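Local coordinates for protein aldehyde dehydrogenase (Trypanosoma brucei, PDB 5MYP) that probably oxidises aldehydes to carboxylic acids with NAD+ as the electron acceptor, at residues G125-P130 and A255-I260; V220-G225 and S439-Y444. All coordinates share one frame; numbering follows the deposited sequence. Where two conformers were deposited one is given.

Contact 1: residues G125-P130 and A255-I260; sequences GTWNYP and AGQTCI
Asn-128 reaches across to the loop before the predicted nucleophile Cys-259 and donates from ND2 to the carbonyl O of Gln-257, 3.1 Å away. The bond is nearly straight, 163° at the hydrogen, and the acceptor lies in the plane of the Asn-128 amide, though ND2 stands above the carbonyl plane. A water accepts from ND2 at 2.7 Å and from the backbone N of Cys-259 at 3.0 Å. A short amide suits this place because one NH2 group can serve both acceptors. Beside it Tyr-129, a rigid ring that carries its hydroxyl across, donates to Thr-258 OG1 at 2.8 Å, with OG1 in plane at the ring edge. Gln-257 crosses Trp-127 at about a right angle, OE1 lying 3.5 Å from CH2 at the indole edge.

In the second shell, the Gln-257 amide accepts from Val-317 N and donates to Arg-315 O, and Asn-254 ND2 also binds the Gln-257 carbonyl. Chi1 of 67° sets Asn-128 CG between backbone N and carbonyl carbon, carrying the amide to Gln-257; CB lies over one Trp-127 face, near its rim. An asparagine beside the cysteine loop is characteristic of the aldehyde dehydrogenase active site, where it is thought to help form the oxyanion hole.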
loop_
_atom_site.group_PDB
_atom_site.type_symbol
_atom_site.label_atom_id
_atom_site.label_comp_id
_atom_site.label_asym_id
_atom_site.label_seq_id
_atom_site.Cartn_x
_atom_site.Cartn_y
_atom_site.Cartn_z
ATOM N N GLY A 125 10.556 -15.660 -2.588
ATOM C CA GLY A 125 11.888 -15.425 -2.049
ATOM C C GLY A 125 12.906 -15.096 -3.118
ATOM O O GLY A 125 12.627 -15.187 -4.315
ATOM N N THR A 126 14.091 -14.704 -2.670
ATOM C CA THR A 126 15.219 -14.454 -3.555
ATOM C C THR A 126 16.415 -15.297 -3.086
ATOM O O THR A 126 16.360 -15.952 -2.037
ATOM C CB THR A 126 15.536 -12.938 -3.667
ATOM O OG1 THR A 126 16.566 -12.732 -4.641
ATOM C CG2 THR A 126 15.959 -12.338 -2.329
ATOM N N TRP A 127 17.482 -15.275 -3.875
ATOM C CA TRP A 127 18.612 -16.207 -3.712
ATOM C C TRP A 127 19.763 -15.696 -2.839
ATOM O O TRP A 127 20.543 -16.502 -2.336
ATOM C CB TRP A 127 19.172 -16.631 -5.081
ATOM C CG TRP A 127 19.569 -15.493 -5.964
ATOM C CD1 TRP A 127 18.814 -14.912 -6.940
ATOM C CD2 TRP A 127 20.808 -14.780 -5.939
ATOM N NE1 TRP A 127 19.508 -13.889 -7.532
ATOM C CE2 TRP A 127 20.735 -13.783 -6.935
ATOM C CE3 TRP A 127 21.981 -14.894 -5.179
ATOM C CZ2 TRP A 127 21.791 -12.905 -7.193
ATOM C CZ3 TRP A 127 23.027 -14.011 -5.425
ATOM C CH2 TRP A 127 22.923 -13.031 -6.424
ATOM N N ASN A 128 19.890 -14.377 -2.682
ATOM C CA ASN A 128 21.102 -13.786 -2.083
ATOM C C ASN A 128 21.186 -13.966 -0.558
ATOM O O ASN A 128 22.271 -14.202 -0.021
ATOM C CB ASN A 128 21.278 -12.312 -2.506
ATOM C CG ASN A 128 20.208 -11.392 -1.947
ATOM O OD1 ASN A 128 19.065 -11.796 -1.756
ATOM N ND2 ASN A 128 20.576 -10.144 -1.693
ATOM N N TYR A 129 20.045 -13.855 0.123
ATOM C CA TYR A 129 19.912 -14.251 1.531
ATOM C C TYR A 129 18.674 -15.143 1.592
ATOM O O TYR A 129 17.588 -14.688 1.945
ATOM C CB TYR A 129 19.804 -13.030 2.443
ATOM C CG TYR A 129 21.053 -12.182 2.403
ATOM C CD1 TYR A 129 22.132 -12.441 3.253
ATOM C CD2 TYR A 129 21.173 -11.143 1.490
ATOM C CE1 TYR A 129 23.285 -11.672 3.200
ATOM C CE2 TYR A 129 22.320 -10.368 1.427
ATOM C CZ TYR A 129 23.374 -10.629 2.280
ATOM O OH TYR A 129 24.512 -9.851 2.210
ATOM N N PRO A 130 18.840 -16.422 1.205
ATOM C CA PRO A 130 17.699 -17.271 0.871
ATOM C C PRO A 130 16.861 -17.763 2.048
ATOM O O PRO A 130 15.738 -18.213 1.821
ATOM C CB PRO A 130 18.345 -18.444 0.128
ATOM C CG PRO A 130 19.715 -18.538 0.704
ATOM C CD PRO A 130 20.122 -17.140 1.052
ATOM N N ALA A 255 29.780 -10.972 -1.382
ATOM C CA ALA A 255 30.477 -10.482 -2.579
ATOM C C ALA A 255 29.713 -9.361 -3.306
ATOM O O ALA A 255 29.591 -9.370 -4.532
ATOM C CB ALA A 255 30.777 -11.643 -3.516
ATOM N N GLY A 256 29.186 -8.416 -2.528
ATOM C CA GLY A 256 28.462 -7.255 -3.062
ATOM C C GLY A 256 27.007 -7.471 -3.444
ATOM O O GLY A 256 26.322 -6.514 -3.804
ATOM N N GLN A 257 26.524 -8.708 -3.334
ATOM C CA GLN A 257 25.208 -9.097 -3.847
ATOM C C GLN A 257 24.153 -8.902 -2.763
ATOM O O GLN A 257 23.591 -9.859 -2.227
ATOM C CB GLN A 257 25.251 -10.540 -4.368
ATOM C CG GLN A 257 26.186 -10.702 -5.565
ATOM C CD GLN A 257 26.594 -12.134 -5.845
ATOM O OE1 GLN A 257 26.362 -12.650 -6.936
ATOM N NE2 GLN A 257 27.219 -12.776 -4.869
ATOM N N THR A 258 23.910 -7.632 -2.455
ATOM C CA THR A 258 22.959 -7.202 -1.437
ATOM C C THR A 258 22.222 -5.986 -2.002
ATOM O O THR A 258 22.855 -5.091 -2.578
ATOM C CB THR A 258 23.680 -6.807 -0.125
ATOM O OG1 THR A 258 24.609 -7.836 0.251
ATOM C CG2 THR A 258 22.699 -6.575 1.018
ATOM N N CYS A 259 20.901 -5.957 -1.823
ATOM C CA CYS A 259 20.057 -4.863 -2.324
ATOM C C CYS A 259 20.345 -3.504 -1.687
ATOM O O CYS A 259 19.980 -2.469 -2.251
ATOM C CB CYS A 259 18.586 -5.215 -2.136
ATOM S SG CYS A 259 18.005 -6.426 -3.343
ATOM N N ILE A 260 20.998 -3.517 -0.523
ATOM C CA ILE A 260 21.403 -2.302 0.199
ATOM C C ILE A 260 22.936 -2.185 0.308
ATOM O O ILE A 260 23.455 -1.442 1.142
ATOM C CB ILE A 260 20.732 -2.240 1.599
ATOM C CG1 ILE A 260 21.001 -3.513 2.423
ATOM C CG2 ILE A 260 19.227 -2.017 1.452
ATOM C CD1 ILE A 260 20.504 -3.448 3.848
HETATM O O HOH W 1 19.687 -8.127 -0.084
#

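Contact 2: residues V220-G225 and S439-Y444; sequences VTLELG and SGMGAY
Met-441 and Leu-222 lie side by side and point the same way, Met-441 CG resting 4.0 Å from Leu-222 CD1. Methionine suits this edge because its flexible thioether can follow neighbours of different shape: SD packs 3.8 Å from Val-220 CG2, and the bend at chi3 (69°) turns CE toward Leu-222 CD1. Their backbones form an antiparallel hydrogen-bonded pair, in which Leu-222 N donates to Met-441 O at 2.9 Å and the return bond is weak. Leu-224 N then donates to Ser-439 O. At Gly-440 the absence of a side chain lets CA come within 3.1 Å of Leu-222 O, where a CB would clash.

Glu-223, predicted to be catalytic, projects from the other face of the sheet. Its chain bends at chi2 (-82°), bringing OE2 to the ring edge of Tyr-444, 3.2 Å from CD1; the carboxylate and ring planes are 68° apart. A water lies 2.7 Å from Leu-222 O and 2.8 Å from Gly-442 O, within hydrogen-bonding distance of both.

Strand 196-200 pairs with the other edge of strand 220-223. Met-441 and Leu-224 pack on helix 203-214 and on Leu-217 of the second subunit, whereas Tyr-444 rests against helix 132-143.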
loop_
_atom_site.group_PDB
_atom_site.type_symbol
_atom_site.label_atom_id
_atom_site.label_comp_id
_atom_site.label_asym_id
_atom_site.label_seq_id
_atom_site.Cartn_x
_atom_site.Cartn_y
_atom_site.Cartn_z
ATOM N N VAL A 220 0.366 -5.572 -3.156
ATOM C CA VAL A 220 1.733 -6.088 -3.245
ATOM C C VAL A 220 2.698 -5.266 -2.404
ATOM O O VAL A 220 2.557 -4.050 -2.298
ATOM C CB VAL A 220 2.257 -6.163 -4.704
ATOM C CG1 VAL A 220 1.387 -7.096 -5.534
ATOM C CG2 VAL A 220 2.342 -4.780 -5.354
ATOM N N THR A 221 3.653 -5.963 -1.793
ATOM C CA THR A 221 4.838 -5.363 -1.207
ATOM C C THR A 221 5.994 -5.832 -2.077
ATOM O O THR A 221 6.181 -7.034 -2.271
ATOM C CB THR A 221 5.034 -5.814 0.253
ATOM O OG1 THR A 221 3.894 -5.416 1.029
ATOM C CG2 THR A 221 6.296 -5.200 0.863
ATOM N N LEU A 222 6.745 -4.881 -2.628
ATOM C CA LEU A 222 7.834 -5.165 -3.554
ATOM C C LEU A 222 9.116 -4.636 -2.928
ATOM O O LEU A 222 9.199 -3.451 -2.600
ATOM C CB LEU A 222 7.564 -4.510 -4.916
ATOM C CG LEU A 222 6.210 -4.822 -5.562
ATOM C CD1 LEU A 222 5.987 -3.985 -6.818
ATOM C CD2 LEU A 222 6.096 -6.301 -5.891
ATOM N N GLU A 223 10.086 -5.525 -2.726
ATOM C CA GLU A 223 11.372 -5.179 -2.118
ATOM C C GLU A 223 12.433 -5.373 -3.186
ATOM O O GLU A 223 12.826 -6.505 -3.493
ATOM C CB GLU A 223 11.643 -6.080 -0.910
ATOM C CG GLU A 223 10.655 -5.899 0.242
ATOM C CD GLU A 223 10.964 -4.717 1.154
ATOM O OE1 GLU A 223 12.077 -4.149 1.085
ATOM O OE2 GLU A 223 10.073 -4.355 1.958
ATOM N N LEU A 224 12.881 -4.268 -3.775
ATOM C CA LEU A 224 13.697 -4.319 -4.984
ATOM C C LEU A 224 15.064 -3.724 -4.685
ATOM O O LEU A 224 15.513 -3.788 -3.538
ATOM C CB LEU A 224 12.959 -3.642 -6.148
ATOM C CG LEU A 224 11.473 -4.014 -6.267
ATOM C CD1 LEU A 224 10.789 -3.183 -7.341
ATOM C CD2 LEU A 224 11.290 -5.501 -6.542
ATOM N N GLY A 225 15.747 -3.193 -5.696
ATOM C CA GLY A 225 17.104 -2.687 -5.518
ATOM C C GLY A 225 17.270 -1.313 -6.128
ATOM O O GLY A 225 16.367 -0.468 -6.060
ATOM N N SER A 439 12.879 1.098 -6.294
ATOM C CA SER A 439 13.382 0.238 -5.200
ATOM C C SER A 439 12.255 -0.497 -4.468
ATOM O O SER A 439 12.529 -1.386 -3.650
ATOM C CB SER A 439 14.268 1.008 -4.203
ATOM O OG SER A 439 13.598 2.117 -3.631
ATOM N N GLY A 440 11.003 -0.136 -4.759
ATOM C CA GLY A 440 9.843 -0.918 -4.353
ATOM C C GLY A 440 8.715 -0.112 -3.750
ATOM O O GLY A 440 8.747 1.111 -3.750
ATOM N N MET A 441 7.713 -0.819 -3.238
ATOM C CA MET A 441 6.579 -0.215 -2.539
ATOM C C MET A 441 6.227 -1.075 -1.333
ATOM O O MET A 441 6.396 -2.296 -1.367
ATOM C CB MET A 441 5.364 -0.069 -3.463
ATOM C CG MET A 441 4.780 -1.376 -3.985
ATOM S SD MET A 441 3.357 -1.126 -5.067
ATOM C CE MET A 441 4.148 -0.387 -6.495
ATOM N N GLY A 442 5.735 -0.431 -0.279
ATOM C CA GLY A 442 5.422 -1.108 0.974
ATOM C C GLY A 442 6.653 -1.303 1.842
ATOM O O GLY A 442 7.782 -1.001 1.437
ATOM N N ALA A 443 6.427 -1.800 3.051
ATOM C CA ALA A 443 7.504 -2.040 4.004
ATOM C C ALA A 443 7.084 -3.093 5.015
ATOM O O ALA A 443 5.889 -3.308 5.231
ATOM C CB ALA A 443 7.882 -0.751 4.706
ATOM N N TYR A 444 8.065 -3.752 5.622
ATOM C CA TYR A 444 7.799 -4.764 6.649
ATOM C C TYR A 444 8.920 -4.780 7.707
ATOM O O TYR A 444 9.733 -3.853 7.742
ATOM C CB TYR A 444 7.520 -6.130 5.986
ATOM C CG TYR A 444 8.718 -6.893 5.461
ATOM C CD1 TYR A 444 9.478 -6.399 4.402
ATOM C CD2 TYR A 444 9.070 -8.136 5.996
ATOM C CE1 TYR A 444 10.571 -7.103 3.907
ATOM C CE2 TYR A 444 10.155 -8.848 5.509
ATOM C CZ TYR A 444 10.902 -8.333 4.463
ATOM O OH TYR A 444 11.978 -9.044 3.983
HETATM O O HOH W 2 9.652 -2.214 -0.242
#

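In the fold
From the N terminus the chain passes four helices before strand 110-124 leads into 125-130, then runs on to strand 220-223. Contact 1 closes when 255-260 returns to 125-130 after helix 240-252, a loop that contains 220-225. Contact 2 closes only at 439-444, so the two loops cross instead of nesting. Contact 1 joins the turn ahead of helix 132-143 to the loop leading into strand 264-268; contact 2 adds strand 440-441 to the edge of the sheet that holds strands 110-124 and 196-200. Their centres are 15 Å apart, but in the conformer given Cys-259 SG packs 3.6 Å from Leu-224 O, and the side chains of the predicted active-site residues Cys-259 and Glu-223 lie about 7 Å apart.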